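Local coordinates for protein galactose-1-phosphate uridylyltransferase (Bacillus cereus, PDB 4QVU) that is of uncharacterised function, but has a HIT-like fold, binds zinc and may act as a nucleotidyltransferase of the hexose-1-phosphate uridylyltransferase kind, at residues T62-T67 with M124-M129; F88-W93 with V105-N110. All blocks are in the same frame, centred on the assembly; numbering follows the deposited sequence.

Contact 1: T62-T67 with M124-M129; sequences TVLIET and MQIIGM
Thr-62 and Ile-126 form an antiparallel hydrogen-bonded pair, and the carbonyl of Ile-126 takes two bonds from the one threonine. The backbone N of Thr-62 reaches Ile-126 O at 2.9 Å, nearly head-on to the carbonyl. Thr-62 OG1 comes to the same Ile-126 O at 2.7 Å, tilted a little from the carbonyl plane. The first torsion of Thr-62 (chi1 77°) sets OG1 between its own N and carbonyl carbon, which lets both donors meet one acceptor. The return bond from Ile-126 N to Thr-62 O is weak.

The next hydrogen-bonded pair is Leu-64 with Met-124, a selenomethionine. Leu-64 N binds Met-124 O at 2.8 Å, almost straight at 169°, and Met-124 N binds Leu-64 O in return. Between the two pairs, Val-63 faces Gln-125 as a non-hydrogen-bonded pair. Their side chains lie on the sheet face opposite to those of Thr-62, Leu-64, Met-124 and Ile-126. The segments lie on strands 59-65 and 123-129, neighbours in the antiparallel sheet of this HIT-like fold.

On the face of Leu-64 and Ile-126 the side chains pass at a slant, and Leu-64 CD1 lies 3.9 Å from Ile-126 CD1. Helix 79-97 covers Leu-64 there through Leu-85, Phe-88 and Ser-89. Past the strand end, Glu-66 crosses Met-124 at about a right angle, with OE2 3.3 Å from Met-124 CG. Tyr-77 OH holds the carboxylate through OE1. Trp-48 NE1 also hydrogen-bonds Thr-62 OG1, tying this hydroxyl to strand 46-50.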
ATOM      1  N   THR A  62      16.113  28.237   5.786  1.00 76.04           N
ATOM      2  CA  THR A  62      17.310  28.742   5.114  1.00 76.31           C
ATOM      3  C   THR A  62      17.353  28.243   3.667  1.00 80.02           C
ATOM      4  O   THR A  62      16.738  27.226   3.345  1.00 78.87           O
ATOM      5  CB  THR A  62      18.604  28.352   5.864  1.00 78.12           C
ATOM      6  OG1 THR A  62      18.928  26.993   5.610  1.00 76.49           O
ATOM      7  CG2 THR A  62      18.551  28.629   7.360  1.00 73.66           C
ATOM      8  N   VAL A  63      18.080  28.963   2.806  1.00 77.83           N
ATOM      9  CA  VAL A  63      18.245  28.647   1.385  1.00 77.59           C
ATOM     10  C   VAL A  63      19.753  28.494   1.087  1.00 83.17           C
ATOM     11  O   VAL A  63      20.562  29.301   1.558  1.00 83.70           O
ATOM     12  CB  VAL A  63      17.569  29.725   0.485  1.00 82.25           C
ATOM     13  CG1 VAL A  63      17.860  29.488  -0.994  1.00 81.80           C
ATOM     14  CG2 VAL A  63      16.063  29.777   0.724  1.00 81.88           C
ATOM     15  N   LEU A  64      20.115  27.473   0.292  1.00 79.51           N
ATOM     16  CA  LEU A  64      21.501  27.215  -0.074  1.00 80.29           C
ATOM     17  C   LEU A  64      21.681  27.352  -1.598  1.00 83.86           C
ATOM     18  O   LEU A  64      21.317  26.447  -2.348  1.00 82.47           O
ATOM     19  CB  LEU A  64      21.906  25.811   0.422  1.00 79.62           C
ATOM     20  CG  LEU A  64      23.401  25.545   0.604  1.00 86.80           C
ATOM     21  CD1 LEU A  64      23.646  24.557   1.730  1.00 86.51           C
ATOM     22  CD2 LEU A  64      24.044  25.059  -0.685  1.00 91.78           C
ATOM     23  N   ILE A  65      22.248  28.484  -2.046  1.00 81.54           N
ATOM     24  CA  ILE A  65      22.524  28.762  -3.463  1.00 82.40           C
ATOM     25  C   ILE A  65      23.783  27.966  -3.839  1.00 86.03           C
ATOM     26  O   ILE A  65      24.808  28.097  -3.180  1.00 86.32           O
ATOM     27  CB  ILE A  65      22.641  30.296  -3.746  1.00 87.70           C
ATOM     28  CG1 ILE A  65      21.271  30.995  -3.633  1.00 88.44           C
ATOM     29  CG2 ILE A  65      23.242  30.594  -5.112  1.00 89.42           C
ATOM     30  CD1 ILE A  65      20.820  31.345  -2.249  1.00 98.61           C
ATOM     31  N   GLU A  66      23.672  27.118  -4.869  1.00 82.15           N
ATOM     32  CA  GLU A  66      24.696  26.175  -5.326  1.00 82.18           C
ATOM     33  C   GLU A  66      25.736  26.770  -6.285  1.00 88.88           C
ATOM     34  O   GLU A  66      26.803  26.174  -6.439  1.00 87.23           O
ATOM     35  CB  GLU A  66      24.021  25.007  -6.059  1.00 82.26           C
ATOM     36  CG  GLU A  66      22.873  24.343  -5.317  1.00 89.88           C
ATOM     37  CD  GLU A  66      22.078  23.308  -6.092  1.00103.85           C
ATOM     38  OE1 GLU A  66      22.509  22.892  -7.193  1.00 94.29           O
ATOM     39  OE2 GLU A  66      21.015  22.898  -5.577  1.00 95.76           O
ATOM     40  N   THR A  67      25.405  27.866  -6.997  1.00 89.85           N
ATOM     41  CA  THR A  67      26.306  28.490  -7.985  1.00 93.77           C
ATOM     42  C   THR A  67      25.889  29.953  -8.227  1.00102.55           C
ATOM     43  O   THR A  67      24.764  30.324  -7.910  1.00101.95           O
ATOM     44  CB  THR A  67      26.343  27.672  -9.322  1.00103.34           C
ATOM     45  OG1 THR A  67      27.080  28.383 -10.324  1.00105.93           O
ATOM     46  CG2 THR A  67      24.952  27.295  -9.853  1.00 99.33           C
HETATM   47  N   MSE A 124      19.223  24.580  -2.779  1.00 76.12           N
HETATM   48  CA  MSE A 124      18.800  23.572  -1.805  1.00 72.45           C
HETATM   49  C   MSE A 124      18.204  24.277  -0.599  1.00 74.96           C
HETATM   50  O   MSE A 124      18.263  25.510  -0.518  1.00 75.28           O
HETATM   51  CB  MSE A 124      19.943  22.643  -1.377  1.00 74.02           C
HETATM   52  CG  MSE A 124      20.545  21.828  -2.507  1.00 81.11           C
HETATM   53 SE   MSE A 124      21.867  20.559  -1.863  0.75 88.70          SE
HETATM   54  CE  MSE A 124      20.665  19.236  -1.225  1.00 83.33           C
ATOM     55  N   GLN A 125      17.645  23.512   0.347  1.00 69.47           N
ATOM     56  CA  GLN A 125      17.058  24.092   1.544  1.00 69.34           C
ATOM     57  C   GLN A 125      17.409  23.310   2.790  1.00 72.07           C
ATOM     58  O   GLN A 125      17.416  22.078   2.784  1.00 70.70           O
ATOM     59  CB  GLN A 125      15.533  24.169   1.424  1.00 70.72           C
ATOM     60  CG  GLN A 125      15.027  25.229   0.456  1.00 86.34           C
ATOM     61  CD  GLN A 125      13.538  25.176   0.314  1.00100.21           C
ATOM     62  OE1 GLN A 125      13.021  24.883  -0.763  1.00101.62           O
ATOM     63  NE2 GLN A 125      12.811  25.411   1.404  1.00 84.86           N
ATOM     64  N   ILE A 126      17.681  24.056   3.868  1.00 68.99           N
ATOM     65  CA  ILE A 126      17.941  23.561   5.215  1.00 67.92           C
ATOM     66  C   ILE A 126      16.880  24.214   6.117  1.00 73.14           C
ATOM     67  O   ILE A 126      16.816  25.450   6.200  1.00 74.43           O
ATOM     68  CB  ILE A 126      19.403  23.782   5.702  1.00 70.92           C
ATOM     69  CG1 ILE A 126      20.404  22.983   4.837  1.00 70.46           C
ATOM     70  CG2 ILE A 126      19.535  23.396   7.174  1.00 70.98           C
ATOM     71  CD1 ILE A 126      21.934  23.361   4.977  1.00 72.71           C
ATOM     72  N   ILE A 127      16.012  23.384   6.726  1.00 67.49           N
ATOM     73  CA  ILE A 127      14.943  23.834   7.607  1.00 67.57           C
ATOM     74  C   ILE A 127      15.132  23.199   8.981  1.00 74.14           C
ATOM     75  O   ILE A 127      15.060  21.975   9.121  1.00 73.79           O
ATOM     76  CB  ILE A 127      13.532  23.522   7.020  1.00 69.22           C
ATOM     77  CG1 ILE A 127      13.383  24.065   5.579  1.00 68.78           C
ATOM     78  CG2 ILE A 127      12.419  24.055   7.954  1.00 70.50           C
ATOM     79  CD1 ILE A 127      12.223  23.548   4.841  1.00 79.30           C
ATOM     80  N   GLY A 128      15.388  24.044   9.971  1.00 72.89           N
ATOM     81  CA  GLY A 128      15.513  23.651  11.367  1.00 73.51           C
ATOM     82  C   GLY A 128      14.122  23.661  11.964  1.00 78.53           C
ATOM     83  O   GLY A 128      13.392  24.643  11.805  1.00 78.10           O
HETATM   84  N   MSE A 129      13.712  22.553  12.591  1.00 75.69           N
HETATM   85  CA  MSE A 129      12.364  22.453  13.149  1.00 75.99           C
HETATM   86  C   MSE A 129      12.440  22.226  14.652  1.00 84.68           C
HETATM   87  O   MSE A 129      13.060  21.263  15.114  1.00 84.44           O
HETATM   88  CB  MSE A 129      11.573  21.344  12.454  1.00 75.82           C
HETATM   89  CG  MSE A 129      11.455  21.571  10.950  1.00 80.86           C
HETATM   90 SE   MSE A 129      10.379  20.271  10.049  0.75 86.77          SE
HETATM   91  CE  MSE A 129      11.353  18.641  10.567  1.00 82.64           C
TER

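Contact 2: F88-W93 with V105-N110; sequences FSIKHW and VILYKN
Leu-107 lies under the indole of Trp-93 and makes the apolar centre of the contact. Its CB sits over one face of the five-membered ring, 3.6 Å from the centroid, a CH-pi contact. Its CD2 branch reaches on to Trp-93 CE3 at 3.6 Å, on the six-membered ring. The two side chains cross at about a right angle. Trp-93 CG lies opposite its backbone N (chi1 160°), which swings the indole out toward the strand. Both methyls of Leu-107 touch Ser-89 CB. Ile-90 adds its end methyl, with CD1 4.1 Å from Leu-107 CD2.

Val-105 takes the pyrrole side of the indole, with CG1 3.7 Å from Trp-93 CD1. The axes of helix segment 88-93 and strand segment 105-110 run nearly antiparallel and come within 9.1 Å; they place helix 79-97 on strand 104-111. Phe-208 of strand 203-211 touches both Ile-90 and Leu-107.

At the polar edge, Trp-93 NE1 donates to Val-105 O at 2.8 Å. The acceptor lies in the indole plane, but the donor stands 45° out of the carbonyl plane. The bond is bent, with an N-H...O angle of 141°. Ser-89 OG turns back to Leu-85 O within the helix.

The indole thus buries its face on leucine while its N-H meets a backbone carbonyl. The apolar packing and the single polar bond together probably limit how the ring can turn or slide.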
ATOM      1  N   PHE A  88      29.690  20.944   1.745  1.00 76.86           N
ATOM      2  CA  PHE A  88      29.177  22.155   2.392  1.00 77.39           C
ATOM      3  C   PHE A  88      27.766  21.913   2.977  1.00 80.98           C
ATOM      4  O   PHE A  88      27.546  22.187   4.157  1.00 81.13           O
ATOM      5  CB  PHE A  88      29.145  23.314   1.375  1.00 79.98           C
ATOM      6  CG  PHE A  88      28.766  24.679   1.904  1.00 82.09           C
ATOM      7  CD1 PHE A  88      29.741  25.559   2.367  1.00 86.79           C
ATOM      8  CD2 PHE A  88      27.442  25.106   1.888  1.00 82.65           C
ATOM      9  CE1 PHE A  88      29.394  26.836   2.820  1.00 88.09           C
ATOM     10  CE2 PHE A  88      27.096  26.385   2.337  1.00 86.04           C
ATOM     11  CZ  PHE A  88      28.073  27.239   2.803  1.00 86.06           C
ATOM     12  N   SER A  89      26.838  21.372   2.153  1.00 76.86           N
ATOM     13  CA  SER A  89      25.436  21.093   2.493  1.00 75.82           C
ATOM     14  C   SER A  89      25.297  20.156   3.691  1.00 79.23           C
ATOM     15  O   SER A  89      24.613  20.525   4.640  1.00 79.54           O
ATOM     16  CB  SER A  89      24.704  20.486   1.301  1.00 79.50           C
ATOM     17  OG  SER A  89      24.679  21.402   0.219  1.00 93.30           O
ATOM     18  N   ILE A  90      25.926  18.955   3.638  1.00 74.51           N
ATOM     19  CA  ILE A  90      25.906  17.940   4.695  1.00 73.76           C
ATOM     20  C   ILE A  90      26.493  18.520   5.999  1.00 79.98           C
ATOM     21  O   ILE A  90      25.882  18.335   7.051  1.00 80.64           O
ATOM     22  CB  ILE A  90      26.676  16.655   4.249  1.00 76.89           C
ATOM     23  CG1 ILE A  90      26.031  15.951   3.022  1.00 75.11           C
ATOM     24  CG2 ILE A  90      26.938  15.664   5.412  1.00 77.63           C
ATOM     25  CD1 ILE A  90      24.828  15.225   3.248  1.00 79.81           C
ATOM     26  N   LYS A  91      27.666  19.213   5.927  1.00 77.42           N
ATOM     27  CA  LYS A  91      28.356  19.813   7.084  1.00 78.04           C
ATOM     28  C   LYS A  91      27.441  20.792   7.833  1.00 79.73           C
ATOM     29  O   LYS A  91      27.315  20.681   9.048  1.00 79.97           O
ATOM     30  CB  LYS A  91      29.657  20.540   6.654  1.00 82.32           C
ATOM     31  CG  LYS A  91      30.458  21.152   7.820  1.00 93.63           C
ATOM     32  CD  LYS A  91      31.803  21.808   7.442  1.00103.76           C
ATOM     33  CE  LYS A  91      31.749  23.254   6.992  1.00111.05           C
ATOM     34  NZ  LYS A  91      31.283  23.411   5.589  1.00117.63           N
ATOM     35  N   HIS A  92      26.791  21.719   7.114  1.00 74.69           N
ATOM     36  CA  HIS A  92      25.941  22.723   7.745  1.00 74.69           C
ATOM     37  C   HIS A  92      24.623  22.121   8.231  1.00 78.06           C
ATOM     38  O   HIS A  92      24.101  22.591   9.240  1.00 78.88           O
ATOM     39  CB  HIS A  92      25.695  23.901   6.804  1.00 75.47           C
ATOM     40  CG  HIS A  92      26.954  24.688   6.591  1.00 80.95           C
ATOM     41  ND1 HIS A  92      27.535  25.410   7.625  1.00 84.39           N
ATOM     42  CD2 HIS A  92      27.742  24.788   5.497  1.00 83.20           C
ATOM     43  CE1 HIS A  92      28.639  25.930   7.121  1.00 85.27           C
ATOM     44  NE2 HIS A  92      28.798  25.596   5.842  1.00 85.02           N
ATOM     45  N   TRP A  93      24.124  21.063   7.569  1.00 73.04           N
ATOM     46  CA  TRP A  93      22.916  20.347   7.968  1.00 71.85           C
ATOM     47  C   TRP A  93      23.141  19.627   9.305  1.00 75.98           C
ATOM     48  O   TRP A  93      22.331  19.767  10.227  1.00 76.33           O
ATOM     49  CB  TRP A  93      22.516  19.345   6.864  1.00 69.29           C
ATOM     50  CG  TRP A  93      21.605  18.212   7.266  1.00 69.55           C
ATOM     51  CD1 TRP A  93      20.375  18.312   7.851  1.00 71.78           C
ATOM     52  CD2 TRP A  93      21.763  16.829   6.906  1.00 69.07           C
ATOM     53  NE1 TRP A  93      19.813  17.063   7.988  1.00 70.07           N
ATOM     54  CE2 TRP A  93      20.622  16.140   7.381  1.00 71.68           C
ATOM     55  CE3 TRP A  93      22.768  16.098   6.239  1.00 70.50           C
ATOM     56  CZ2 TRP A  93      20.463  14.755   7.224  1.00 70.38           C
ATOM     57  CZ3 TRP A  93      22.608  14.728   6.086  1.00 71.28           C
ATOM     58  CH2 TRP A  93      21.465  14.072   6.570  1.00 70.99           C
ATOM     59  N   VAL A 105      16.591  18.690  11.859  1.00 70.07           N
ATOM     60  CA  VAL A 105      16.918  19.612  10.775  1.00 68.19           C
ATOM     61  C   VAL A 105      16.837  18.835   9.448  1.00 69.99           C
ATOM     62  O   VAL A 105      17.443  17.772   9.308  1.00 68.41           O
ATOM     63  CB  VAL A 105      18.304  20.287  10.990  1.00 71.90           C
ATOM     64  CG1 VAL A 105      18.749  21.056   9.758  1.00 70.77           C
ATOM     65  CG2 VAL A 105      18.292  21.198  12.210  1.00 73.52           C
ATOM     66  N   ILE A 106      16.073  19.372   8.490  1.00 66.02           N
ATOM     67  CA  ILE A 106      15.879  18.799   7.163  1.00 63.57           C
ATOM     68  C   ILE A 106      16.807  19.467   6.158  1.00 65.98           C
ATOM     69  O   ILE A 106      16.944  20.691   6.160  1.00 66.69           O
ATOM     70  CB  ILE A 106      14.393  18.957   6.733  1.00 65.99           C
ATOM     71  CG1 ILE A 106      13.492  17.929   7.444  1.00 65.70           C
ATOM     72  CG2 ILE A 106      14.236  18.865   5.213  1.00 66.38           C
ATOM     73  CD1 ILE A 106      12.001  18.040   7.107  1.00 74.12           C
ATOM     74  N   LEU A 107      17.407  18.646   5.284  1.00 60.43           N
ATOM     75  CA  LEU A 107      18.226  19.007   4.130  1.00 59.53           C
ATOM     76  C   LEU A 107      17.586  18.350   2.902  1.00 63.98           C
ATOM     77  O   LEU A 107      17.442  17.115   2.855  1.00 62.59           O
ATOM     78  CB  LEU A 107      19.713  18.608   4.308  1.00 59.61           C
ATOM     79  CG  LEU A 107      20.631  18.691   3.058  1.00 63.76           C
ATOM     80  CD1 LEU A 107      20.786  20.109   2.538  1.00 64.71           C
ATOM     81  CD2 LEU A 107      21.978  18.115   3.331  1.00 64.96           C
ATOM     82  N   TYR A 108      17.150  19.176   1.936  1.00 60.92           N
ATOM     83  CA  TYR A 108      16.490  18.674   0.736  1.00 60.19           C
ATOM     84  C   TYR A 108      16.623  19.677  -0.420  1.00 66.12           C
ATOM     85  O   TYR A 108      16.985  20.841  -0.214  1.00 66.63           O
ATOM     86  CB  TYR A 108      14.993  18.351   1.022  1.00 60.41           C
ATOM     87  CG  TYR A 108      14.044  19.528   1.030  1.00 61.65           C
ATOM     88  CD1 TYR A 108      13.982  20.392   2.118  1.00 64.44           C
ATOM     89  CD2 TYR A 108      13.148  19.733  -0.016  1.00 62.66           C
ATOM     90  CE1 TYR A 108      13.096  21.470   2.138  1.00 66.68           C
ATOM     91  CE2 TYR A 108      12.250  20.803  -0.003  1.00 64.22           C
ATOM     92  CZ  TYR A 108      12.226  21.666   1.078  1.00 73.49           C
ATOM     93  OH  TYR A 108      11.340  22.711   1.095  1.00 78.32           O
ATOM     94  N   LYS A 109      16.333  19.199  -1.640  1.00 63.11           N
ATOM     95  CA  LYS A 109      16.383  19.966  -2.882  1.00 63.44           C
ATOM     96  C   LYS A 109      15.120  19.737  -3.705  1.00 70.09           C
ATOM     97  O   LYS A 109      14.544  18.648  -3.673  1.00 68.95           O
ATOM     98  CB  LYS A 109      17.624  19.581  -3.712  1.00 64.01           C
ATOM     99  CG  LYS A 109      17.787  20.431  -4.955  1.00 67.56           C
ATOM    100  CD  LYS A 109      18.890  20.013  -5.898  1.00 72.53           C
ATOM    101  CE  LYS A 109      18.871  20.964  -7.069  1.00 79.65           C
ATOM    102  NZ  LYS A 109      19.944  20.677  -8.045  1.00 97.54           N
ATOM    103  N   ASN A 110      14.715  20.769  -4.452  1.00 69.56           N
ATOM    104  CA  ASN A 110      13.621  20.752  -5.423  1.00 69.75           C
ATOM    105  C   ASN A 110      14.187  21.203  -6.759  1.00 76.22           C
ATOM    106  O   ASN A 110      14.905  22.204  -6.793  1.00 77.22           O
ATOM    107  CB  ASN A 110      12.449  21.642  -4.981  1.00 69.48           C
ATOM    108  CG  ASN A 110      11.905  21.389  -3.600  1.00 91.27           C
ATOM    109  OD1 ASN A 110      11.881  20.262  -3.107  1.00 89.51           O
ATOM    110  ND2 ASN A 110      11.419  22.442  -2.959  1.00 81.00           N
TER

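How the contacts relate
Both contacts are buried, contact 2 throughout; in contact 1 Val-63 and Gln-125 are partly exposed. They share one sheet, with strands 123-129 and 104-111 as neighbours. Contact 1 pairs two strands within it; contact 2 lays a helix on it. Strand 59-65 is followed in the chain by helix 79-97, after a loop. Contact 1 rests mainly on backbone bonds, one of them weak, with one threonine hydroxyl bond added. Contact 2 is mostly side-chain packing with one indole bond. They meet directly: Gln-125 N and Tyr-108 O lie 2.8 Å apart, probably a hydrogen bond, as is Ile-106 N to Ile-127 O at 2.9 Å. On the sheet face turned from the helix, Tyr-108 packs against Ile-127, and Ile-106 against Met-129.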